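Local coordinates for protein dihydroorotase (Agrobacterium tumefaciens, PDB 2OGJ) that deacetylates acetyl-(R)-mandelate in vitro as a zinc-dependent esterase of the amidohydrolase superfamily, with weaker activity on acetyl glycolate, at residues A277-R281 with G282-F286. Sequence-based numbering, arbitrary orientation.
Sequences AAIAR and GLLPF
Ile279 and Leu284 meet through their methyl branches, the two side chains crossing at about a right angle where the chain leaves helix 272-280. CD1 of Leu284 reaches back to CG2 of Ile279 at 3.8 Å and also lies close to CG1. In Ile279, CG1 sits beside the backbone N (chi1 -64°), while CG2 is anti to that N and beside the carbonyl carbon; this rotamer, a common one for a beta-branched residue in a helix, turns CG2 to where Leu284 CD1 meets it. Leu284, branched one carbon later, has the length to send a methyl back to the helix it follows. The same isoleucine also touches Leu311 of helix 304-313, so its apolar bulk suits a buried place between two helices.

A Schellman motif closes the helix here, within the TIM-barrel fold of the amidohydrolases. Gly282 N donates to Ile279 O at 3.0 Å. Leu283 N donates to Ala278 O at 2.8 Å, the bond of Gly282 being the straighter at its hydrogen. Both donors stand above the carbonyl planes they bind. Gly282 is the C-prime residue: with phi +83° and psi near zero, a CB would be jammed against the carbonyl oxygen of Arg281, a conflict that glycine avoids.

The turn brings Leu283 CB against the backbone oxygen of Ala278, 3.5 Å away, while the two CB atoms stay 4.3 Å apart. Ala278 CB lies 3.6 Å from Leu283 O, so a small methyl suits this buried place where the chain folds back over it, while Leu283 extends to Leu261 of strand 260-262. Arg281, the first residue to leave helical geometry, bends at chi2 and chi3, and its guanidinium forms a salt bridge with Glu245 and a cation-pi contact with Phe248. Beyond the turn, Pro285 packs on Phe233, Ile263 and Leu311.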
loop_
_atom_site.group_PDB
_atom_site.type_symbol
_atom_site.label_atom_id
_atom_site.label_comp_id
_atom_site.label_asym_id
_atom_site.label_seq_id
_atom_site.Cartn_x
_atom_site.Cartn_y
_atom_site.Cartn_z
ATOM N N ALA A 277 22.973 -33.676 -10.211
ATOM C CA ALA A 277 23.958 -33.314 -9.213
ATOM C C ALA A 277 23.510 -33.693 -7.798
ATOM O O ALA A 277 24.307 -34.157 -6.980
ATOM C CB ALA A 277 24.234 -31.832 -9.299
ATOM N N ALA A 278 22.231 -33.501 -7.505
ATOM C CA ALA A 278 21.714 -33.821 -6.191
ATOM C C ALA A 278 21.826 -35.309 -5.892
ATOM O O ALA A 278 22.342 -35.711 -4.845
ATOM C CB ALA A 278 20.267 -33.376 -6.083
ATOM N N ILE A 279 21.343 -36.126 -6.824
ATOM C CA ILE A 279 21.361 -37.574 -6.651
ATOM C C ILE A 279 22.773 -38.163 -6.617
ATOM O O ILE A 279 23.031 -39.128 -5.889
ATOM C CB ILE A 279 20.495 -38.258 -7.739
ATOM C CG1 ILE A 279 19.036 -37.832 -7.550
ATOM C CG2 ILE A 279 20.593 -39.781 -7.640
ATOM C CD1 ILE A 279 18.127 -38.103 -8.748
ATOM N N ALA A 280 23.687 -37.584 -7.385
ATOM C CA ALA A 280 25.069 -38.069 -7.376
ATOM C C ALA A 280 25.722 -37.823 -6.005
ATOM O O ALA A 280 26.659 -38.518 -5.619
ATOM C CB ALA A 280 25.880 -37.382 -8.471
ATOM N N ARG A 281 25.221 -36.825 -5.278
ATOM C CA ARG A 281 25.747 -36.504 -3.954
ATOM C C ARG A 281 24.919 -37.163 -2.859
ATOM O O ARG A 281 25.042 -36.802 -1.682
ATOM C CB ARG A 281 25.763 -34.991 -3.713
ATOM C CG ARG A 281 26.728 -34.190 -4.586
ATOM C CD ARG A 281 27.440 -33.154 -3.717
ATOM N NE ARG A 281 27.303 -31.776 -4.188
ATOM C CZ ARG A 281 27.402 -30.713 -3.389
ATOM N NH1 ARG A 281 27.633 -30.878 -2.090
ATOM N NH2 ARG A 281 27.274 -29.486 -3.885
ATOM N N GLY A 282 24.071 -38.111 -3.251
ATOM C CA GLY A 282 23.247 -38.819 -2.288
ATOM C C GLY A 282 21.953 -38.135 -1.871
ATOM O O GLY A 282 21.234 -38.669 -1.021
ATOM N N LEU A 283 21.651 -36.878 -2.413
ATOM C CA LEU A 283 20.391 -36.242 -2.027
ATOM C C LEU A 283 19.254 -36.620 -2.966
ATOM O O LEU A 283 19.189 -36.180 -4.123
ATOM C CB LEU A 283 20.521 -34.713 -1.973
ATOM C CG LEU A 283 19.312 -33.969 -1.371
ATOM C CD1 LEU A 283 18.975 -34.538 0.012
ATOM C CD2 LEU A 283 19.617 -32.463 -1.285
ATOM N N LEU A 284 18.364 -37.461 -2.456
ATOM C CA LEU A 284 17.210 -37.911 -3.216
ATOM C C LEU A 284 15.953 -37.155 -2.813
ATOM O O LEU A 284 15.849 -36.627 -1.694
ATOM C CB LEU A 284 16.970 -39.399 -2.970
ATOM C CG LEU A 284 17.555 -40.377 -3.974
ATOM C CD1 LEU A 284 19.027 -40.091 -4.194
ATOM C CD2 LEU A 284 17.321 -41.771 -3.458
ATOM N N PRO A 285 14.991 -37.058 -3.731
ATOM C CA PRO A 285 13.785 -36.347 -3.322
ATOM C C PRO A 285 12.959 -37.338 -2.496
ATOM O O PRO A 285 12.992 -38.543 -2.745
ATOM C CB PRO A 285 13.139 -35.969 -4.656
ATOM C CG PRO A 285 13.568 -37.068 -5.562
ATOM C CD PRO A 285 15.024 -37.253 -5.187
ATOM N N PHE A 286 12.258 -36.836 -1.489
ATOM C CA PHE A 286 11.432 -37.688 -0.636
ATOM C C PHE A 286 10.226 -38.224 -1.412
ATOM O O PHE A 286 9.820 -39.376 -1.247
ATOM C CB PHE A 286 10.936 -36.904 0.581
ATOM C CG PHE A 286 10.073 -37.710 1.504
ATOM C CD1 PHE A 286 10.649 -38.584 2.431
ATOM C CD2 PHE A 286 8.683 -37.605 1.451
ATOM C CE1 PHE A 286 9.857 -39.342 3.294
ATOM C CE2 PHE A 286 7.884 -38.361 2.308
ATOM C CZ PHE A 286 8.479 -39.232 3.236
#